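PDB 4AVO: beta-1,4-exocellulase from Thermobifida fusca, which probably hydrolyses the beta-1,4 links of cellulose from chain ends to release cellobiose, the part here being its family 6 catalytic domain, with the proton donor replaced. Local coordinates for residues Ile81-Gly86 with Gly96-Asp101; Asn228-Val233 with Arg316-Ile321; Asp4-Gly9 with Tyr181-Ala186. The protein carries 1 engineered substitution. All blocks are in the same frame, centred on the assembly; numbering follows the deposited sequence. Where two conformers were deposited one is given.

Contact 1: Ile81-Gly86 with Gly96-Asp101; sequences IYNLPG and GELGPD. With BGC (beta-D-glucopyranose), chain B.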
loop_
_atom_site.group_PDB
_atom_site.type_symbol
_atom_site.label_atom_id
_atom_site.label_comp_id
_atom_site.label_asym_id
_atom_site.label_seq_id
_atom_site.Cartn_x
_atom_site.Cartn_y
_atom_site.Cartn_z
ATOM N N ILE A 81 -9.779 -2.441 -2.548
ATOM C CA ILE A 81 -10.986 -1.664 -2.318
ATOM C C ILE A 81 -10.497 -0.265 -2.006
ATOM O O ILE A 81 -9.851 -0.044 -0.981
ATOM C CB ILE A 81 -11.801 -2.258 -1.133
ATOM C CG1 ILE A 81 -12.083 -3.752 -1.365
ATOM C CG2 ILE A 81 -13.085 -1.452 -0.873
ATOM C CD1 ILE A 81 -12.824 -4.091 -2.687
ATOM N N TYR A 82 -10.784 0.676 -2.902
ATOM C CA TYR A 82 -10.150 1.990 -2.849
ATOM C C TYR A 82 -11.054 3.080 -3.426
ATOM O O TYR A 82 -10.796 3.621 -4.507
ATOM C CB TYR A 82 -8.802 1.936 -3.585
ATOM C CG TYR A 82 -7.958 3.184 -3.452
ATOM C CD1 TYR A 82 -7.484 3.596 -2.206
ATOM C CD2 TYR A 82 -7.614 3.938 -4.578
ATOM C CE1 TYR A 82 -6.705 4.738 -2.078
ATOM C CE2 TYR A 82 -6.835 5.084 -4.460
ATOM C CZ TYR A 82 -6.391 5.474 -3.208
ATOM O OH TYR A 82 -5.621 6.598 -3.075
ATOM N N ASN A 83 -12.118 3.409 -2.697
ATOM C CA ASN A 83 -13.032 4.449 -3.148
ATOM C C ASN A 83 -13.832 5.107 -2.028
ATOM O O ASN A 83 -14.990 5.476 -2.226
ATOM C CB ASN A 83 -13.977 3.893 -4.228
ATOM C CG ASN A 83 -14.560 4.986 -5.127
ATOM O OD1 ASN A 83 -13.939 6.024 -5.344
ATOM N ND2 ASN A 83 -15.744 4.736 -5.670
ATOM N N LEU A 84 -13.219 5.278 -0.858
ATOM C CA LEU A 84 -13.923 5.889 0.269
ATOM C C LEU A 84 -14.394 7.300 -0.059
ATOM O O LEU A 84 -13.784 7.985 -0.883
ATOM C CB LEU A 84 -13.035 5.965 1.509
ATOM C CG LEU A 84 -12.902 4.741 2.410
ATOM C CD1 LEU A 84 -11.744 4.951 3.361
ATOM C CD2 LEU A 84 -14.203 4.432 3.181
ATOM N N PRO A 85 -15.488 7.732 0.587
ATOM C CA PRO A 85 -15.817 9.152 0.554
ATOM C C PRO A 85 -14.622 9.936 1.090
ATOM O O PRO A 85 -14.029 9.532 2.091
ATOM C CB PRO A 85 -17.000 9.264 1.521
ATOM C CG PRO A 85 -16.947 8.034 2.367
ATOM C CD PRO A 85 -16.397 6.969 1.462
ATOM N N GLY A 86 -14.249 11.017 0.409
ATOM C CA GLY A 86 -13.126 11.856 0.835
ATOM C C GLY A 86 -11.802 11.110 0.843
ATOM O O GLY A 86 -10.952 11.354 1.701
ATOM N N GLY A 96 -10.793 11.211 -5.021
ATOM C CA GLY A 96 -11.637 10.404 -5.895
ATOM C C GLY A 96 -12.987 10.992 -6.224
ATOM O O GLY A 96 -13.237 12.184 -6.016
ATOM N N GLU A 97 -13.864 10.132 -6.726
ATOM C CA GLU A 97 -15.158 10.562 -7.237
ATOM C C GLU A 97 -16.189 10.764 -6.129
ATOM O O GLU A 97 -17.159 11.500 -6.313
ATOM C CB GLU A 97 -15.671 9.544 -8.251
ATOM C CG GLU A 97 -16.117 8.234 -7.612
ATOM C CD GLU A 97 -16.336 7.126 -8.609
ATOM O OE1 GLU A 97 -16.330 7.383 -9.831
ATOM O OE2 GLU A 97 -16.511 5.980 -8.161
ATOM N N LEU A 98 -16.003 10.094 -4.992
ATOM C CA LEU A 98 -16.944 10.217 -3.882
ATOM C C LEU A 98 -16.455 11.253 -2.884
ATOM O O LEU A 98 -15.371 11.127 -2.321
ATOM C CB LEU A 98 -17.183 8.862 -3.190
ATOM C CG LEU A 98 -17.757 7.734 -4.059
ATOM C CD1 LEU A 98 -17.951 6.468 -3.244
ATOM C CD2 LEU A 98 -19.070 8.144 -4.742
ATOM N N GLY A 99 -17.265 12.288 -2.685
ATOM C CA GLY A 99 -16.927 13.358 -1.757
ATOM C C GLY A 99 -17.122 12.941 -0.308
ATOM O O GLY A 99 -17.665 11.873 -0.036
ATOM N N PRO A 100 -16.700 13.800 0.635
ATOM C CA PRO A 100 -16.699 13.487 2.065
ATOM C C PRO A 100 -18.063 13.083 2.626
ATOM O O PRO A 100 -18.122 12.335 3.603
ATOM C CB PRO A 100 -16.242 14.804 2.710
ATOM C CG PRO A 100 -16.516 15.848 1.675
ATOM C CD PRO A 100 -16.226 15.170 0.386
ATOM N N ASP A 101 -19.142 13.564 2.013
ATOM C CA ASP A 101 -20.492 13.308 2.520
ATOM C C ASP A 101 -21.207 12.138 1.833
ATOM O O ASP A 101 -22.409 11.935 2.034
ATOM C CB ASP A 101 -21.345 14.581 2.402
ATOM C CG ASP A 101 -20.800 15.717 3.230
ATOM O OD1 ASP A 101 -20.939 15.678 4.473
ATOM O OD2 ASP A 101 -20.222 16.648 2.639
HETATM C C2 BGC B . -0.203 6.370 -3.528
HETATM C C3 BGC B . -0.709 6.161 -4.973
HETATM C C4 BGC B . -2.092 5.522 -5.083
HETATM C C5 BGC B . -2.867 5.870 -3.805
HETATM C C6 BGC B . -2.822 4.706 -2.822
HETATM C C1 BGC B . -1.143 7.158 -2.594
HETATM O O2 BGC B . 0.964 7.135 -3.683
HETATM O O3 BGC B . 0.219 5.372 -5.693
HETATM O O4 BGC B . -2.747 5.909 -6.306
HETATM O O5 BGC B . -2.455 7.074 -3.149
HETATM O O6 BGC B . -1.601 4.724 -2.121
HETATM O O HOH W 1 -13.792 8.184 -3.674
HETATM O O HOH W 2 -12.910 7.567 -7.418
HETATM O O HOH W 3 -12.942 10.533 -3.041
#
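Asn83 and Glu97 meet within the long loop that follows strand 75-81, at the end of the family 6 parallel barrel where strand-to-helix connections line the sugar tunnel. Direct polar links are two. Asn83 ND2 donates to Glu97 OE2 over 2.9 Å, reaching the oxygen on its anti side, with amide and carboxylate planes 58° apart. With CG of Asn83 anti to the backbone N (chi1 -157°), the amide crosses to the acid. OE2 also accepts from its stronger partner, Ile43 N, and OE1 bridges to Arg42, so a separate loop shares the carboxylate. The second link is backbone to backbone, Gly86 N to Leu98 O at 3.0 Å.

Water extends this network: one molecule sits 2.8 Å from Asn83 OD1 and accepts from Glu97 N, and another lies near OD1 and Leu84 O while accepting from Leu98 N.

Carbon-to-oxygen contacts fill in between: Leu98 CD1 rests 3.3 Å from Asn83 O, and Pro85 CA makes a CA-H...O contact with Leu98 O. Tyr82 turns instead to the glucose pocket, edge-to-face with Trp39. At the far end Gly86, glycine at positive phi, brings its CA to 4.1 Å from Pro100 CA.

Contact 2: Asn228-Val233 with Arg316-Ile321; sequences NYSATV and RIDRRI. With BGC (beta-D-glucopyranose), chain C.
Arg320 lies against Tyr229 and Ser230 in a buried contact between two loops, one following strand 221-224 and the other following helix 308-315; its charge is met within its own loop. Tyr229 CB sits over the centre of one guanidinium face, 3.7 Å above the plane. The Tyr229 ring turns 57° from that plane and runs on to Asp359, the predicted proton acceptor, which its OH meets by a hydrogen bond. At the guanidinium edge Ser230 OG comes to 3.1 Å from Arg320 NH2; the hydroxyl has a weak hydrogen bond to His188 ND1.

Asp318 fixes the rotation of the guanidinium. Arg320 grips it side-on: NE reaches OD1 over 3.0 Å through the syn lone pair, and NH2 reaches OD2 over 2.9 Å in a salt bridge. The bend at chi3 (-79°) turns the arginine back towards this acid. OD1 takes a further bond from Arg320 N, making an Asx turn, while NH1 donates to Asn325 O. The turn thus presents a paired charge to a loop of the glycan pocket, where Asn228 is a predicted substrate-binding residue.

Beyond it a water bridges the two loops, accepting from Ala231 N and donating to Asp318 OD2 at 2.6 Å. Past the water, Ala231 CB makes an apolar contact with Ile317 CG1 at 3.7 Å, while Ile317 CD1 lies 3.5 Å from the carbonyl oxygen Val233 O.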
loop_
_atom_site.group_PDB
_atom_site.type_symbol
_atom_site.label_atom_id
_atom_site.label_comp_id
_atom_site.label_asym_id
_atom_site.label_seq_id
_atom_site.Cartn_x
_atom_site.Cartn_y
_atom_site.Cartn_z
ATOM N N ASN A 228 4.184 2.404 -1.283
ATOM C CA ASN A 228 5.320 3.130 -0.718
ATOM C C ASN A 228 6.645 2.399 -0.985
ATOM O O ASN A 228 6.680 1.424 -1.743
ATOM C CB ASN A 228 5.096 3.461 0.767
ATOM C CG ASN A 228 5.762 4.761 1.183
ATOM O OD1 ASN A 228 5.113 5.801 1.299
ATOM N ND2 ASN A 228 7.059 4.716 1.388
ATOM N N TYR A 229 7.721 2.887 -0.376
ATOM C CA TYR A 229 9.083 2.506 -0.740
ATOM C C TYR A 229 9.948 2.114 0.468
ATOM O O TYR A 229 11.161 1.929 0.329
ATOM C CB TYR A 229 9.758 3.678 -1.470
ATOM C CG TYR A 229 9.005 4.191 -2.675
ATOM C CD1 TYR A 229 7.951 5.106 -2.539
ATOM C CD2 TYR A 229 9.344 3.759 -3.952
ATOM C CE1 TYR A 229 7.253 5.570 -3.660
ATOM C CE2 TYR A 229 8.659 4.214 -5.076
ATOM C CZ TYR A 229 7.618 5.114 -4.924
ATOM O OH TYR A 229 6.961 5.553 -6.045
ATOM N N SER A 230 9.339 1.996 1.647
ATOM C CA SER A 230 10.118 1.712 2.848
ATOM C C SER A 230 10.748 0.325 2.748
ATOM O O SER A 230 10.121 -0.617 2.250
ATOM C CB SER A 230 9.275 1.862 4.111
ATOM O OG SER A 230 8.928 3.226 4.301
ATOM N N ALA A 231 11.997 0.219 3.192
ATOM C CA ALA A 231 12.760 -1.023 3.080
ATOM C C ALA A 231 12.109 -2.130 3.901
ATOM O O ALA A 231 11.630 -1.884 5.006
ATOM C CB ALA A 231 14.189 -0.807 3.550
ATOM N N THR A 232 12.089 -3.342 3.358
ATOM C CA THR A 232 11.631 -4.499 4.128
ATOM C C THR A 232 12.536 -4.713 5.339
ATOM O O THR A 232 12.068 -4.776 6.477
ATOM C CB THR A 232 11.614 -5.765 3.268
ATOM O OG1 THR A 232 10.771 -5.545 2.135
ATOM C CG2 THR A 232 11.082 -6.952 4.073
ATOM N N VAL A 233 13.835 -4.816 5.069
ATOM C CA VAL A 233 14.860 -4.956 6.093
ATOM C C VAL A 233 15.999 -4.010 5.742
ATOM O O VAL A 233 16.417 -3.942 4.585
ATOM C CB VAL A 233 15.405 -6.421 6.167
ATOM C CG1 VAL A 233 16.647 -6.509 7.052
ATOM C CG2 VAL A 233 14.338 -7.368 6.680
ATOM N N ARG A 316 22.111 3.063 4.787
ATOM C CA ARG A 316 20.696 2.782 4.519
ATOM C C ARG A 316 20.434 2.404 3.062
ATOM O O ARG A 316 20.976 3.021 2.145
ATOM C CB ARG A 316 19.793 3.947 4.961
ATOM C CG ARG A 316 20.068 5.320 4.339
ATOM C CD ARG A 316 19.204 6.347 5.062
ATOM N NE ARG A 316 19.398 7.749 4.682
ATOM C CZ ARG A 316 18.703 8.385 3.739
ATOM N NH1 ARG A 316 17.789 7.742 3.020
ATOM N NH2 ARG A 316 18.933 9.667 3.496
ATOM N N ILE A 317 19.610 1.379 2.856
ATOM C CA ILE A 317 19.242 0.987 1.491
ATOM C C ILE A 317 18.127 1.879 0.921
ATOM O O ILE A 317 18.133 2.188 -0.267
ATOM C CB ILE A 317 18.926 -0.531 1.346
ATOM C CG1 ILE A 317 17.604 -0.902 2.010
ATOM C CG2 ILE A 317 20.089 -1.387 1.891
ATOM C CD1 ILE A 317 17.105 -2.286 1.628
ATOM N N ASP A 318 17.188 2.298 1.776
ATOM C CA ASP A 318 16.184 3.307 1.409
ATOM C C ASP A 318 16.927 4.626 1.218
ATOM O O ASP A 318 17.411 5.209 2.192
ATOM C CB ASP A 318 15.138 3.428 2.523
ATOM C CG ASP A 318 13.982 4.366 2.174
ATOM O OD1 ASP A 318 14.094 5.191 1.242
ATOM O OD2 ASP A 318 12.948 4.274 2.864
ATOM N N ARG A 319 17.004 5.090 -0.030
ATOM C CA ARG A 319 17.858 6.237 -0.352
ATOM C C ARG A 319 17.101 7.561 -0.489
ATOM O O ARG A 319 17.651 8.563 -0.970
ATOM C CB ARG A 319 18.703 5.953 -1.597
ATOM C CG ARG A 319 19.704 4.815 -1.418
ATOM C CD ARG A 319 20.780 4.854 -2.490
ATOM N NE ARG A 319 20.220 5.177 -3.798
ATOM C CZ ARG A 319 19.632 4.290 -4.594
ATOM N NH1 ARG A 319 19.527 3.025 -4.212
ATOM N NH2 ARG A 319 19.151 4.669 -5.767
ATOM N N ARG A 320 15.851 7.588 -0.029
ATOM C CA ARG A 320 15.064 8.823 -0.107
ATOM C C ARG A 320 15.655 9.944 0.732
ATOM O O ARG A 320 16.386 9.696 1.687
ATOM C CB ARG A 320 13.615 8.570 0.301
ATOM C CG ARG A 320 12.882 7.698 -0.692
ATOM C CD ARG A 320 11.473 7.467 -0.246
ATOM N NE ARG A 320 11.393 6.443 0.783
ATOM C CZ ARG A 320 10.257 6.069 1.365
ATOM N NH1 ARG A 320 9.111 6.654 1.027
ATOM N NH2 ARG A 320 10.269 5.114 2.280
ATOM N N ILE A 321 15.343 11.182 0.366
ATOM C CA ILE A 321 15.807 12.338 1.134
ATOM C C ILE A 321 15.176 12.341 2.523
ATOM O O ILE A 321 15.836 12.667 3.518
ATOM C CB ILE A 321 15.500 13.669 0.401
ATOM C CG1 ILE A 321 16.184 13.688 -0.969
ATOM C CG2 ILE A 321 15.965 14.870 1.238
ATOM C CD1 ILE A 321 15.581 14.681 -1.959
HETATM C C2 BGC C . -0.060 10.074 0.987
HETATM C C3 BGC C . -0.920 9.145 0.109
HETATM C C4 BGC C . -0.148 7.920 -0.422
HETATM C C5 BGC C . 0.611 7.290 0.769
HETATM C C6 BGC C . 1.583 6.197 0.351
HETATM C C1 BGC C . 0.686 9.302 2.070
HETATM O O2 BGC C . -0.833 11.094 1.603
HETATM O O3 BGC C . -1.414 9.867 -0.995
HETATM O O4 BGC C . -1.003 6.978 -1.116
HETATM O O5 BGC C . 1.403 8.245 1.467
HETATM O O6 BGC C . 2.139 5.632 1.520
HETATM O O HOH W 4 12.760 2.488 4.776
#

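Contact 3: Asp4-Gly9 with Tyr181-Ala186; sequences DNPFEG and YNYIDA. With CA (calcium ion), chain D.
Pro6 packs on Tyr181 and Tyr183, and this cluster is the close side of the contact; a hydrated calcium ion marks the loose one. The proline puts CB over the middle of the Tyr181 ring, 3.7 Å from its centroid and 11° off the normal, a CH-pi contact. Pro6 CG touches Tyr181 CD2. Tyr183 and Pro6 approach each other from opposite directions, with Tyr183 OH 3.3 Å from Pro6 CD and Pro6 CG at the edge of the tyrosine ring. Phe7 adds a looser touch, its edge at CE1 standing 4.2 Å from Tyr183 OH.

Both tyrosines extend from one side of strand 180-185, with CG anti to the carbonyl carbon (chi1 -64° for Tyr181), and both reach down towards the beginning of the strand. There residues Asn5 to Glu8 form a type I beta turn, closed by Glu8 N to Asn5 O at 3.0 Å, which lies across the end of the parallel barrel away from the sugars; Pro6 and Phe7 also rest on Val130 of strand 127-133. The tyrosine hydroxyls are held elsewhere, Tyr181 OH by Val3 N and Tyr183 OH by Asp347. An alanine in place of Tyr181 removes both the face beneath Pro6 and the acceptor for Val3 N, and would probably open a gap under the turn and let the chain start shift.

On the solvent side, Asp4 turns away from the strand. Its OD1 and its carbonyl O each bind the calcium at 2.4 Å, four waters fill further positions, and Asp281 O supplies the remaining ligand. Glu8 and Gly9 run out into the exposed part of the loop.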
loop_
_atom_site.group_PDB
_atom_site.type_symbol
_atom_site.label_atom_id
_atom_site.label_comp_id
_atom_site.label_asym_id
_atom_site.label_seq_id
_atom_site.Cartn_x
_atom_site.Cartn_y
_atom_site.Cartn_z
ATOM N N ASP A 4 -5.701 -20.405 6.889
ATOM C CA ASP A 4 -4.883 -19.546 7.736
ATOM C C ASP A 4 -4.221 -18.443 6.901
ATOM O O ASP A 4 -4.268 -17.264 7.258
ATOM C CB ASP A 4 -3.818 -20.388 8.456
ATOM C CG ASP A 4 -3.160 -19.658 9.628
ATOM O OD1 ASP A 4 -3.523 -18.502 9.941
ATOM O OD2 ASP A 4 -2.263 -20.262 10.249
ATOM N N ASN A 5 -3.623 -18.845 5.788
ATOM C CA ASN A 5 -2.894 -17.939 4.910
ATOM C C ASN A 5 -3.346 -18.204 3.479
ATOM O O ASN A 5 -3.008 -19.242 2.911
ATOM C CB ASN A 5 -1.388 -18.182 5.068
ATOM C CG ASN A 5 -0.526 -17.254 4.208
ATOM O OD1 ASN A 5 0.701 -17.266 4.318
ATOM N ND2 ASN A 5 -1.153 -16.457 3.365
ATOM N N PRO A 6 -4.119 -17.276 2.888
ATOM C CA PRO A 6 -4.646 -17.506 1.532
ATOM C C PRO A 6 -3.590 -17.585 0.420
ATOM O O PRO A 6 -3.873 -18.100 -0.656
ATOM C CB PRO A 6 -5.600 -16.326 1.311
ATOM C CG PRO A 6 -5.108 -15.259 2.252
ATOM C CD PRO A 6 -4.578 -15.992 3.453
ATOM N N PHE A 7 -2.382 -17.101 0.682
ATOM C CA PHE A 7 -1.304 -17.186 -0.300
ATOM C C PHE A 7 -0.649 -18.564 -0.294
ATOM O O PHE A 7 -0.014 -18.962 -1.269
ATOM C CB PHE A 7 -0.279 -16.076 -0.058
ATOM C CG PHE A 7 -0.848 -14.698 -0.251
ATOM C CD1 PHE A 7 -1.460 -14.030 0.803
ATOM C CD2 PHE A 7 -0.806 -14.085 -1.502
ATOM C CE1 PHE A 7 -2.008 -12.763 0.623
ATOM C CE2 PHE A 7 -1.357 -12.824 -1.691
ATOM C CZ PHE A 7 -1.956 -12.159 -0.628
ATOM N N GLU A 8 -0.843 -19.291 0.802
ATOM C CA GLU A 8 -0.212 -20.590 1.014
ATOM C C GLU A 8 -0.813 -21.665 0.111
ATOM O O GLU A 8 -2.031 -21.868 0.091
ATOM C CB GLU A 8 -0.326 -20.966 2.495
ATOM C CG GLU A 8 0.304 -22.283 2.899
ATOM C CD GLU A 8 0.415 -22.428 4.412
ATOM O OE1 GLU A 8 -0.388 -21.808 5.145
ATOM O OE2 GLU A 8 1.320 -23.152 4.869
ATOM N N GLY A 9 0.054 -22.334 -0.651
ATOM C CA GLY A 9 -0.351 -23.419 -1.549
ATOM C C GLY A 9 -1.141 -22.983 -2.773
ATOM O O GLY A 9 -1.780 -23.810 -3.438
ATOM N N TYR A 181 -10.780 -12.786 1.860
ATOM C CA TYR A 181 -9.822 -12.622 2.944
ATOM C C TYR A 181 -9.455 -11.145 3.055
ATOM O O TYR A 181 -8.724 -10.628 2.213
ATOM C CB TYR A 181 -8.562 -13.457 2.646
ATOM C CG TYR A 181 -8.822 -14.952 2.595
ATOM C CD1 TYR A 181 -9.449 -15.544 1.491
ATOM C CD2 TYR A 181 -8.451 -15.772 3.659
ATOM C CE1 TYR A 181 -9.702 -16.914 1.457
ATOM C CE2 TYR A 181 -8.689 -17.141 3.633
ATOM C CZ TYR A 181 -9.312 -17.706 2.532
ATOM O OH TYR A 181 -9.551 -19.063 2.515
ATOM N N ASN A 182 -9.954 -10.470 4.092
ATOM C CA ASN A 182 -9.725 -9.024 4.244
ATOM C C ASN A 182 -8.428 -8.676 4.951
ATOM O O ASN A 182 -8.143 -9.190 6.026
ATOM C CB ASN A 182 -10.854 -8.360 5.032
ATOM C CG ASN A 182 -12.180 -8.402 4.320
ATOM O OD1 ASN A 182 -12.259 -8.287 3.093
ATOM N ND2 ASN A 182 -13.244 -8.551 5.098
ATOM N N TYR A 183 -7.662 -7.771 4.349
ATOM C CA TYR A 183 -6.500 -7.187 5.002
ATOM C C TYR A 183 -6.687 -5.677 5.103
ATOM O O TYR A 183 -6.965 -5.013 4.106
ATOM C CB TYR A 183 -5.223 -7.524 4.230
ATOM C CG TYR A 183 -4.826 -8.986 4.309
ATOM C CD1 TYR A 183 -5.507 -9.954 3.566
ATOM C CD2 TYR A 183 -3.761 -9.396 5.113
ATOM C CE1 TYR A 183 -5.146 -11.291 3.626
ATOM C CE2 TYR A 183 -3.388 -10.736 5.179
ATOM C CZ TYR A 183 -4.091 -11.675 4.434
ATOM O OH TYR A 183 -3.740 -13.000 4.487
ATOM N N ILE A 184 -6.554 -5.148 6.319
ATOM C CA ILE A 184 -6.663 -3.711 6.563
ATOM C C ILE A 184 -5.330 -3.043 6.250
ATOM O O ILE A 184 -4.276 -3.547 6.629
ATOM C CB ILE A 184 -7.064 -3.420 8.042
ATOM C CG1 ILE A 184 -8.513 -3.848 8.302
ATOM C CG2 ILE A 184 -6.860 -1.945 8.387
ATOM C CD1 ILE A 184 -8.956 -3.712 9.767
ATOM N N ASP A 185 -5.371 -1.910 5.553
ATOM C CA ASP A 185 -4.140 -1.182 5.275
ATOM C C ASP A 185 -3.592 -0.566 6.562
ATOM O O ASP A 185 -4.328 0.048 7.331
ATOM C CB ASP A 185 -4.365 -0.109 4.212
ATOM C CG ASP A 185 -3.098 0.650 3.893
ATOM O OD1 ASP A 185 -2.309 0.164 3.053
ATOM O OD2 ASP A 185 -2.877 1.708 4.511
ATOM N N ALA A 186 -2.294 -0.731 6.793
ATOM C CA ALA A 186 -1.678 -0.268 8.034
ATOM C C ALA A 186 -0.493 0.670 7.797
ATOM O O ALA A 186 0.510 0.607 8.516
ATOM C CB ALA A 186 -1.264 -1.456 8.884
HETATM CA CA CA D . -3.935 -16.214 9.418
HETATM O O HOH W 5 -6.150 -14.729 9.658
HETATM O O HOH W 6 -1.512 -16.197 9.030
HETATM O O HOH W 7 -3.634 -14.293 8.041
HETATM O O HOH W 8 -6.075 -17.194 10.149
#

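In the fold
The three sites illustrate how a barrel varies its chemistry with position. All are largely buried, but contacts 1 and 2 join loops, while contact 3 sets a terminal turn against a barrel strand. Contacts 1 and 2 both border the sugar tunnel, on opposite sides of the chain's centre, their own centres about 29 Å apart. Contact 1 combines direct hydrogen bonds with several waters; contact 2 holds a paired charge and one bridging water. Contact 3, at the other end of the barrel, is chiefly aromatic and apolar, with its polar bonds made to residues outside the contact and, at the solvent side, to a calcium ion. Along the chain, contact 1 nests inside the loop closed by contact 3, and contact 2 follows both.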